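Local coordinates for protein acetylene hydratase (Pelobacter acetylenicus, PDB 2E7Z) that catalyses the non-redox hydration of acetylene to acetaldehyde, using a tungsten bis(molybdopterin guanine dinucleotide) cofactor and a [4Fe-4S] cluster, at residues Gln351-Tyr362 with Phe387-Ala397; Glu461-Glu470 with Arg513-Ile521. All coordinates share one frame; numbering follows the deposited sequence.

Contact 1. Residues Gln351-Tyr362 with Phe387-Ala397; sequences QLGTETYPFLTY and FMANPTALFTA
Two backbone hydrogen bonds tie Q351-Y362 to F387-A397: N390 N donates to L352 O (2.9 Å), and M388 N runs almost straight to L360 O (N-H...O 175°). L352 O also receives a CA-H...O contact from A389. A water bridges L360 O and F387 N beside the second bond. Within 351-362, residues Q351 to T354 form a type II turn, and its G353 lies against N390, with G353 CA 3.8 Å from N390 CB. N390 is the N-cap of the following helix: with CG anti to the backbone N (chi1 178°), OD1 takes A393 N on a lone pair in the amide plane (3.0 Å). OD1 also accepts from a water that meets T356 OG1, while ND2 is held outside the pair by Y136 and G712.

L352 packs on the first turns of that helix; its CB meets A393 CB, and CD1 touches both L394 CD1 and A397 CB (3.7 Å to the latter). At the other end F387 CB lies over one face of the Y362 ring, 3.6 Å from its centroid; the two rings are nearly parallel (4°) but slid apart and barely overlap. The amide of the extended Q351 chain is used at both ends: OE1 accepts from Y362 N (2.8 Å), whereas NE2 gives F387 O a weak, bent bond and is also hydrogen-bonded to P129 O. Y362 OH goes on to H340.

The contact thus joins the loop between helices 345-350 and 362-365 to the start of helix 391-400, with helix 118-126 against Q351 and Y362, and helix 140-150 against L360.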
# COMPACT_ATOMS: atom_id res chain seq x y z
N GLN A 351 9.68 12.30 -15.11
CA GLN A 351 8.72 11.60 -14.27
C GLN A 351 7.89 12.59 -13.48
O GLN A 351 8.43 13.43 -12.76
CB GLN A 351 9.44 10.65 -13.33
CG GLN A 351 8.47 9.68 -12.60
CD GLN A 351 9.25 8.57 -11.93
OE1 GLN A 351 10.23 8.84 -11.22
NE2 GLN A 351 8.86 7.33 -12.17
N LEU A 352 6.56 12.46 -13.53
CA LEU A 352 5.75 13.47 -12.87
C LEU A 352 5.89 13.39 -11.38
O LEU A 352 5.82 12.32 -10.79
CB LEU A 352 4.29 13.27 -13.29
CG LEU A 352 4.07 13.70 -14.74
CD1 LEU A 352 2.82 13.10 -15.35
CD2 LEU A 352 3.97 15.20 -14.85
N GLY A 353 6.10 14.54 -10.74
CA GLY A 353 6.53 14.58 -9.35
C GLY A 353 7.96 15.06 -9.19
O GLY A 353 8.32 15.58 -8.13
N THR A 354 8.76 14.93 -10.24
CA THR A 354 10.15 15.38 -10.15
C THR A 354 10.22 16.86 -9.77
O THR A 354 11.12 17.25 -9.04
CB THR A 354 10.89 15.07 -11.45
OG1 THR A 354 10.86 13.66 -11.69
CG2 THR A 354 12.38 15.50 -11.36
N GLU A 355 9.27 17.66 -10.24
CA GLU A 355 9.27 19.09 -10.02
C GLU A 355 8.51 19.52 -8.77
O GLU A 355 8.54 20.72 -8.42
CB GLU A 355 8.71 19.83 -11.25
CG GLU A 355 9.45 19.57 -12.56
CD GLU A 355 10.95 19.81 -12.50
OE1 GLU A 355 11.39 20.86 -11.96
OE2 GLU A 355 11.70 18.94 -12.99
N THR A 356 7.88 18.58 -8.06
CA THR A 356 7.07 18.92 -6.90
C THR A 356 7.48 18.13 -5.67
O THR A 356 7.83 18.74 -4.65
CB THR A 356 5.57 18.67 -7.17
OG1 THR A 356 5.39 17.33 -7.66
CG2 THR A 356 5.04 19.68 -8.20
N TYR A 357 7.46 16.80 -5.77
CA TYR A 357 7.87 15.90 -4.71
C TYR A 357 8.80 14.83 -5.28
O TYR A 357 8.41 13.67 -5.48
CB TYR A 357 6.66 15.28 -4.02
CG TYR A 357 5.81 16.33 -3.38
CD1 TYR A 357 6.09 16.77 -2.10
CD2 TYR A 357 4.69 16.85 -4.05
CE1 TYR A 357 5.31 17.74 -1.49
CE2 TYR A 357 3.91 17.82 -3.46
CZ TYR A 357 4.24 18.27 -2.18
OH TYR A 357 3.45 19.24 -1.59
N PRO A 358 10.04 15.23 -5.59
CA PRO A 358 10.96 14.32 -6.27
C PRO A 358 11.42 13.08 -5.48
O PRO A 358 11.96 12.16 -6.07
CB PRO A 358 12.17 15.24 -6.59
CG PRO A 358 12.08 16.30 -5.53
CD PRO A 358 10.62 16.57 -5.42
N PHE A 359 11.28 13.09 -4.16
CA PHE A 359 11.86 12.00 -3.34
C PHE A 359 11.66 10.59 -3.95
O PHE A 359 12.61 9.85 -4.17
CB PHE A 359 11.31 12.08 -1.91
CG PHE A 359 11.70 10.92 -1.02
CD1 PHE A 359 12.92 10.26 -1.18
CD2 PHE A 359 10.87 10.53 0.01
CE1 PHE A 359 13.26 9.16 -0.37
CE2 PHE A 359 11.22 9.46 0.85
CZ PHE A 359 12.42 8.77 0.64
N LEU A 360 10.41 10.22 -4.24
CA LEU A 360 10.12 8.84 -4.64
C LEU A 360 10.29 8.56 -6.14
O LEU A 360 10.10 7.42 -6.61
CB LEU A 360 8.73 8.45 -4.13
CG LEU A 360 8.59 8.37 -2.59
CD1 LEU A 360 7.14 8.26 -2.14
CD2 LEU A 360 9.50 7.25 -1.97
N THR A 361 10.68 9.59 -6.89
CA THR A 361 10.99 9.47 -8.30
C THR A 361 12.37 8.87 -8.53
O THR A 361 13.17 8.78 -7.60
CB THR A 361 10.92 10.81 -9.06
OG1 THR A 361 12.04 11.63 -8.65
CG2 THR A 361 9.58 11.54 -8.82
N TYR A 362 12.65 8.51 -9.78
CA TYR A 362 14.03 8.15 -10.15
C TYR A 362 15.04 9.18 -9.65
O TYR A 362 16.12 8.81 -9.15
CB TYR A 362 14.21 8.06 -11.64
CG TYR A 362 13.58 6.86 -12.29
CD1 TYR A 362 14.18 5.60 -12.19
CD2 TYR A 362 12.42 6.99 -13.06
CE1 TYR A 362 13.62 4.49 -12.82
CE2 TYR A 362 11.82 5.87 -13.67
CZ TYR A 362 12.44 4.64 -13.56
OH TYR A 362 11.93 3.54 -14.18
N PHE A 387 10.38 4.06 -7.82
CA PHE A 387 10.62 4.92 -8.99
C PHE A 387 9.25 5.32 -9.52
O PHE A 387 8.78 4.89 -10.59
CB PHE A 387 11.50 4.23 -10.04
CG PHE A 387 12.66 3.47 -9.43
CD1 PHE A 387 13.56 4.12 -8.59
CD2 PHE A 387 12.86 2.12 -9.67
CE1 PHE A 387 14.61 3.45 -8.00
CE2 PHE A 387 13.96 1.44 -9.09
CZ PHE A 387 14.82 2.12 -8.25
N MET A 388 8.57 6.13 -8.73
CA MET A 388 7.14 6.35 -8.92
C MET A 388 6.81 7.79 -9.21
O MET A 388 7.33 8.74 -8.60
CB MET A 388 6.37 5.92 -7.66
CG MET A 388 6.72 4.53 -7.15
SD MET A 388 5.67 3.99 -5.78
CE MET A 388 6.45 4.84 -4.37
N ALA A 389 5.83 7.95 -10.10
CA ALA A 389 5.23 9.25 -10.30
C ALA A 389 4.39 9.60 -9.08
O ALA A 389 3.70 8.75 -8.51
CB ALA A 389 4.35 9.25 -11.57
N ASN A 390 4.37 10.87 -8.72
CA ASN A 390 3.56 11.35 -7.63
C ASN A 390 2.10 11.36 -8.13
O ASN A 390 1.82 11.91 -9.19
CB ASN A 390 3.95 12.77 -7.27
CG ASN A 390 3.11 13.35 -6.17
OD1 ASN A 390 2.19 14.11 -6.45
ND2 ASN A 390 3.42 13.01 -4.90
N PRO A 391 1.16 10.73 -7.40
CA PRO A 391 -0.23 10.70 -7.92
C PRO A 391 -0.86 12.06 -8.16
O PRO A 391 -1.55 12.24 -9.17
CB PRO A 391 -0.99 9.93 -6.80
CG PRO A 391 0.11 9.03 -6.23
CD PRO A 391 1.27 9.96 -6.15
N THR A 392 -0.67 13.01 -7.26
CA THR A 392 -1.23 14.33 -7.47
C THR A 392 -0.65 14.95 -8.75
O THR A 392 -1.38 15.54 -9.54
CB THR A 392 -0.94 15.24 -6.23
OG1 THR A 392 -1.57 14.64 -5.09
CG2 THR A 392 -1.48 16.65 -6.44
N ALA A 393 0.66 14.82 -8.96
CA ALA A 393 1.25 15.33 -10.21
C ALA A 393 0.66 14.60 -11.42
O ALA A 393 0.42 15.23 -12.47
CB ALA A 393 2.76 15.20 -10.21
N LEU A 394 0.47 13.29 -11.29
CA LEU A 394 -0.03 12.53 -12.43
C LEU A 394 -1.46 12.95 -12.80
O LEU A 394 -1.75 13.24 -13.97
CB LEU A 394 0.03 11.04 -12.13
CG LEU A 394 -0.51 10.15 -13.25
CD1 LEU A 394 0.27 10.34 -14.60
CD2 LEU A 394 -0.49 8.71 -12.78
N PHE A 395 -2.36 12.97 -11.80
CA PHE A 395 -3.74 13.34 -12.10
C PHE A 395 -3.84 14.79 -12.52
O PHE A 395 -4.62 15.17 -13.36
CB PHE A 395 -4.68 13.02 -10.93
CG PHE A 395 -4.93 11.55 -10.75
CD1 PHE A 395 -5.62 10.82 -11.72
CD2 PHE A 395 -4.46 10.90 -9.62
CE1 PHE A 395 -5.84 9.46 -11.54
CE2 PHE A 395 -4.65 9.55 -9.42
CZ PHE A 395 -5.35 8.82 -10.38
N THR A 396 -2.97 15.63 -11.97
CA THR A 396 -2.96 17.03 -12.39
C THR A 396 -2.51 17.18 -13.84
O THR A 396 -3.08 17.97 -14.59
CB THR A 396 -2.10 17.87 -11.44
OG1 THR A 396 -2.74 17.86 -10.16
CG2 THR A 396 -1.98 19.30 -11.90
N ALA A 397 -1.54 16.39 -14.27
CA ALA A 397 -1.10 16.47 -15.67
C ALA A 397 -2.21 15.95 -16.56
O ALA A 397 -2.49 16.50 -17.61
CB ALA A 397 0.18 15.67 -15.87
O HOH W 1 2.83 16.73 -7.08
O HOH W 2 7.03 10.88 -6.73
O HOH W 3 10.78 5.09 -5.19

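Contact 2. Residues Glu461-Glu470 with Arg513-Ile521; sequences ERPVVQPNWE and RLELINYRI. With MGD (2-amino-5,6-dimercapto-7-methyl-3,7,8a,9-tetrahydro-8-oxa-1,3,9,10-tetraaza-anthracen-4-one guanosine dinucleotide), chain E.
The guanine end of one molybdopterin guanine dinucleotide (MGD) is held by R462, in the loop 461-470 that packs along helix 513-520. R462 NH1 and NH2 both donate to MGD O6, at 3.1 and 2.9 Å, so the carbonyl oxygen lies at the guanidinium edge, near its plane. An extended chain from CG to NE carries the group there, away from the helix. NH2 is also paired with D457, and NH1 with Q7.

R513, on the first turn of the helix, lays one face of its guanidinium over P463 CD (NH2 to CD 3.6 Å) while NH1 approaches R462 CB. The two guanidinium planes stand 69° apart. D457 also binds R513 NH1 through its other carboxylate oxygen; the strongest polar partner of R513, S114, lies outside both segments. A water in the guanidinium plane links R513 NH2 to E461 O.

Between the charged ends the packing is apolar. P463 CG meets I517 CD1; V465 splits its methyls, CG2 on I517 CG2 (3.6 Å) and CG1 on I521 CG2 (3.7 Å), because CG1 stands anti to the backbone N (chi1 166°).

R520 bends at chi2 to reach the far end of the loop. Its NH2 gives P467 O a weak bond (2.9 Å, 125°), and NH1 forms a long salt bridge with E470 OE1 (3.6 Å). One in-plane water joins NE to V465 O and P467 O, another joins NH2 to E470 OE1; NH1 has its stronger partner in V332 O, and the E470 carboxylate in S335, through OE2.

D457 therefore bridges R462 and R513 and probably offsets their like charges, with R462 NE and R513 NH1 5.1 Å apart. Two donors converge on O6, and D457 and Q7 probably help to set the orientation of the R462 guanidinium.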
# COMPACT_ATOMS: atom_id res chain seq x y z
N GLU A 461 -7.28 -19.11 -10.19
CA GLU A 461 -7.15 -19.49 -11.59
C GLU A 461 -5.72 -19.36 -12.11
O GLU A 461 -5.50 -19.35 -13.34
CB GLU A 461 -8.06 -18.64 -12.47
CG GLU A 461 -9.54 -18.67 -12.07
CD GLU A 461 -10.38 -17.63 -12.80
OE1 GLU A 461 -9.81 -16.61 -13.29
OE2 GLU A 461 -11.61 -17.83 -12.87
N ARG A 462 -4.74 -19.25 -11.21
CA ARG A 462 -3.39 -18.97 -11.67
C ARG A 462 -2.30 -19.51 -10.76
O ARG A 462 -2.45 -19.50 -9.54
CB ARG A 462 -3.20 -17.45 -11.85
CG ARG A 462 -3.32 -16.63 -10.53
CD ARG A 462 -3.39 -15.15 -10.86
NE ARG A 462 -3.54 -14.32 -9.66
CZ ARG A 462 -4.34 -13.25 -9.60
NH1 ARG A 462 -4.41 -12.54 -8.49
NH2 ARG A 462 -5.04 -12.87 -10.67
N PRO A 463 -1.18 -19.92 -11.35
CA PRO A 463 -0.00 -20.22 -10.53
C PRO A 463 0.69 -18.90 -10.17
O PRO A 463 0.57 -17.92 -10.91
CB PRO A 463 0.88 -21.00 -11.48
CG PRO A 463 0.60 -20.39 -12.83
CD PRO A 463 -0.88 -20.04 -12.80
N VAL A 464 1.42 -18.89 -9.07
CA VAL A 464 2.26 -17.73 -8.71
C VAL A 464 3.56 -18.19 -8.08
O VAL A 464 3.55 -19.06 -7.20
CB VAL A 464 1.54 -16.79 -7.68
CG1 VAL A 464 2.44 -15.60 -7.33
CG2 VAL A 464 0.22 -16.28 -8.22
N VAL A 465 4.66 -17.61 -8.54
CA VAL A 465 5.91 -17.66 -7.80
C VAL A 465 6.08 -16.32 -7.10
O VAL A 465 5.98 -15.27 -7.72
CB VAL A 465 7.11 -17.91 -8.75
CG1 VAL A 465 8.47 -17.63 -8.07
CG2 VAL A 465 7.08 -19.34 -9.28
N GLN A 466 6.35 -16.38 -5.79
CA GLN A 466 6.62 -15.18 -5.00
C GLN A 466 8.12 -15.06 -4.76
O GLN A 466 8.86 -16.02 -4.98
CB GLN A 466 5.90 -15.28 -3.66
CG GLN A 466 4.39 -15.22 -3.85
CD GLN A 466 3.64 -14.98 -2.56
OE1 GLN A 466 3.96 -15.58 -1.55
NE2 GLN A 466 2.62 -14.11 -2.60
N PRO A 467 8.59 -13.91 -4.25
CA PRO A 467 7.81 -12.73 -3.87
C PRO A 467 7.55 -11.74 -5.01
O PRO A 467 8.40 -11.58 -5.89
CB PRO A 467 8.69 -12.06 -2.80
CG PRO A 467 10.12 -12.38 -3.27
CD PRO A 467 10.02 -13.78 -3.88
N ASN A 468 6.38 -11.10 -4.98
CA ASN A 468 6.06 -10.08 -5.97
C ASN A 468 6.11 -8.64 -5.50
O ASN A 468 5.80 -7.71 -6.25
CB ASN A 468 4.76 -10.45 -6.62
CG ASN A 468 4.92 -11.73 -7.43
OD1 ASN A 468 4.38 -12.79 -7.09
ND2 ASN A 468 5.76 -11.65 -8.46
N TRP A 469 6.57 -8.50 -4.26
CA TRP A 469 7.14 -7.24 -3.79
C TRP A 469 8.60 -7.56 -3.55
O TRP A 469 8.95 -8.33 -2.64
CB TRP A 469 6.48 -6.79 -2.49
CG TRP A 469 5.13 -6.11 -2.65
CD1 TRP A 469 4.64 -5.48 -3.77
CD2 TRP A 469 4.13 -5.96 -1.64
NE1 TRP A 469 3.40 -4.95 -3.50
CE2 TRP A 469 3.06 -5.24 -2.21
CE3 TRP A 469 4.03 -6.39 -0.31
CZ2 TRP A 469 1.91 -4.93 -1.49
CZ3 TRP A 469 2.88 -6.08 0.39
CH2 TRP A 469 1.84 -5.36 -0.19
N GLU A 470 9.45 -7.01 -4.41
CA GLU A 470 10.87 -7.35 -4.35
C GLU A 470 11.50 -6.76 -3.12
O GLU A 470 11.46 -5.53 -2.90
CB GLU A 470 11.56 -6.90 -5.63
CG GLU A 470 13.05 -7.23 -5.67
CD GLU A 470 13.52 -7.83 -7.00
OE1 GLU A 470 13.23 -9.02 -7.25
OE2 GLU A 470 14.20 -7.13 -7.78
N ARG A 513 2.85 -16.63 -19.64
CA ARG A 513 3.20 -16.45 -18.25
C ARG A 513 3.99 -17.63 -17.71
O ARG A 513 4.87 -17.46 -16.89
CB ARG A 513 1.97 -16.13 -17.39
CG ARG A 513 2.36 -15.84 -15.94
CD ARG A 513 1.18 -15.55 -15.04
NE ARG A 513 0.20 -16.62 -15.20
CZ ARG A 513 -1.08 -16.56 -14.85
NH1 ARG A 513 -1.55 -15.52 -14.18
NH2 ARG A 513 -1.93 -17.57 -15.17
N LEU A 514 3.70 -18.84 -18.17
CA LEU A 514 4.43 -19.99 -17.65
C LEU A 514 5.91 -19.90 -18.03
O LEU A 514 6.80 -20.20 -17.22
CB LEU A 514 3.81 -21.30 -18.13
CG LEU A 514 4.52 -22.58 -17.69
CD1 LEU A 514 4.65 -22.68 -16.17
CD2 LEU A 514 3.77 -23.77 -18.28
N GLU A 515 6.19 -19.49 -19.26
CA GLU A 515 7.60 -19.34 -19.63
C GLU A 515 8.30 -18.26 -18.80
O GLU A 515 9.47 -18.37 -18.44
CB GLU A 515 7.75 -19.03 -21.12
CG GLU A 515 7.47 -20.22 -22.02
CD GLU A 515 7.88 -20.01 -23.48
OE1 GLU A 515 8.52 -19.00 -23.84
OE2 GLU A 515 7.51 -20.90 -24.28
N LEU A 516 7.57 -17.19 -18.51
CA LEU A 516 8.09 -16.11 -17.69
C LEU A 516 8.32 -16.57 -16.24
O LEU A 516 9.37 -16.25 -15.65
CB LEU A 516 7.12 -14.93 -17.77
CG LEU A 516 7.44 -13.72 -16.87
CD1 LEU A 516 8.85 -13.16 -17.18
CD2 LEU A 516 6.39 -12.66 -17.10
N ILE A 517 7.38 -17.34 -15.69
CA ILE A 517 7.59 -17.99 -14.39
C ILE A 517 8.87 -18.84 -14.41
O ILE A 517 9.72 -18.74 -13.52
CB ILE A 517 6.34 -18.82 -13.96
CG1 ILE A 517 5.20 -17.90 -13.51
CG2 ILE A 517 6.74 -19.80 -12.86
CD1 ILE A 517 3.82 -18.61 -13.40
N ASN A 518 9.04 -19.66 -15.44
CA ASN A 518 10.21 -20.52 -15.50
C ASN A 518 11.48 -19.70 -15.61
O ASN A 518 12.51 -20.13 -15.10
CB ASN A 518 10.07 -21.52 -16.65
CG ASN A 518 9.16 -22.65 -16.30
OD1 ASN A 518 9.04 -23.01 -15.14
ND2 ASN A 518 8.50 -23.22 -17.31
N TYR A 519 11.39 -18.54 -16.24
CA TYR A 519 12.55 -17.63 -16.27
C TYR A 519 12.86 -17.05 -14.88
O TYR A 519 14.01 -17.04 -14.44
CB TYR A 519 12.34 -16.50 -17.30
CG TYR A 519 13.52 -15.54 -17.34
CD1 TYR A 519 14.78 -15.94 -17.76
CD2 TYR A 519 13.37 -14.21 -16.92
CE1 TYR A 519 15.86 -15.06 -17.76
CE2 TYR A 519 14.43 -13.31 -16.94
CZ TYR A 519 15.66 -13.75 -17.36
OH TYR A 519 16.72 -12.85 -17.35
N ARG A 520 11.82 -16.59 -14.17
CA ARG A 520 12.00 -16.07 -12.82
C ARG A 520 12.74 -17.09 -11.93
O ARG A 520 13.64 -16.72 -11.18
CB ARG A 520 10.62 -15.69 -12.26
CG ARG A 520 10.55 -15.27 -10.81
CD ARG A 520 11.10 -13.84 -10.58
NE ARG A 520 10.66 -13.39 -9.25
CZ ARG A 520 11.38 -12.71 -8.35
NH1 ARG A 520 12.67 -12.37 -8.55
NH2 ARG A 520 10.82 -12.43 -7.19
N ILE A 521 12.36 -18.38 -12.03
CA ILE A 521 13.00 -19.41 -11.21
C ILE A 521 14.18 -20.10 -11.86
O ILE A 521 14.74 -21.05 -11.28
CB ILE A 521 11.96 -20.46 -10.71
CG1 ILE A 521 11.42 -21.27 -11.90
CG2 ILE A 521 10.88 -19.76 -9.93
CD1 ILE A 521 10.42 -22.38 -11.53
PB MGD E . -8.60 -0.86 -5.01
O1B MGD E . -8.44 0.63 -5.19
O2B MGD E . -9.81 -1.40 -4.36
O3B MGD E . -7.36 -1.48 -4.20
O3A MGD E . -5.26 -0.27 -3.56
PA MGD E . -5.78 -1.49 -4.48
O1A MGD E . -5.31 -2.82 -3.98
O2A MGD E . -5.49 -1.07 -5.89
O5' MGD E . -8.46 -1.49 -6.49
C5' MGD E . -8.15 -2.87 -6.62
C4' MGD E . -8.82 -3.33 -7.90
O4' MGD E . -8.28 -4.62 -8.22
C3' MGD E . -10.32 -3.59 -7.75
O3' MGD E . -11.02 -2.81 -8.73
C2' MGD E . -10.53 -5.10 -7.96
O2' MGD E . -11.74 -5.49 -8.63
C1' MGD E . -9.32 -5.44 -8.80
N9 MGD E . -8.81 -6.81 -8.69
C8 MGD E . -8.73 -7.58 -7.57
N7 MGD E . -8.11 -8.74 -7.84
C5 MGD E . -7.73 -8.69 -9.14
C6 MGD E . -7.04 -9.56 -10.07
O6 MGD E . -6.60 -10.68 -9.71
N1 MGD E . -6.86 -9.09 -11.31
C2 MGD E . -7.35 -7.94 -11.77
N2 MGD E . -7.09 -7.58 -13.06
N3 MGD E . -8.00 -7.09 -10.97
C4 MGD E . -8.19 -7.43 -9.68
C10 MGD E . -4.97 -0.56 -2.19
C11 MGD E . -4.16 0.61 -1.67
O11 MGD E . -5.06 1.72 -1.66
C12 MGD E . -3.66 0.31 -0.28
S12 MGD E . -2.78 -1.13 -0.02
C13 MGD E . -3.84 1.19 0.73
S13 MGD E . -3.40 0.83 2.33
C14 MGD E . -4.47 2.54 0.53
N15 MGD E . -5.79 2.62 1.13
C16 MGD E . -6.44 3.80 0.87
C17 MGD E . -7.38 4.44 1.79
O17 MGD E . -7.63 3.93 2.90
N18 MGD E . -7.95 5.60 1.40
C19 MGD E . -7.69 6.19 0.20
N19 MGD E . -8.30 7.35 -0.14
N20 MGD E . -6.86 5.64 -0.69
C21 MGD E . -6.22 4.49 -0.41
N22 MGD E . -5.37 3.98 -1.30
C23 MGD E . -4.53 2.85 -0.98
O HOH W 4 -4.78 -17.74 -15.33
O HOH W 5 8.04 -13.40 -8.25
O HOH W 6 12.74 -10.95 -5.44

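How the contacts relate
Both segments of contact 1 come earlier in the chain than those of contact 2; the centres of the two contacts lie 29 Å apart and their nearest atoms about 9 Å. Strands 408-412, 435-440 and 452-455, parallel neighbours in one mixed sheet, fall between them in sequence. Helix 391-400 of contact 1 precedes the first of these strands, and the loop 461-470 follows the last. Both bear on the cofactor region: L394 is about 6 Å from the cofactor-binding Y420, side chain to side chain, whereas R462 bonds to a guanine directly. Contact 1 is thus packing near the cofactor (M388 side chain about 11 Å from an MGD); contact 2 includes one cofactor-binding residue.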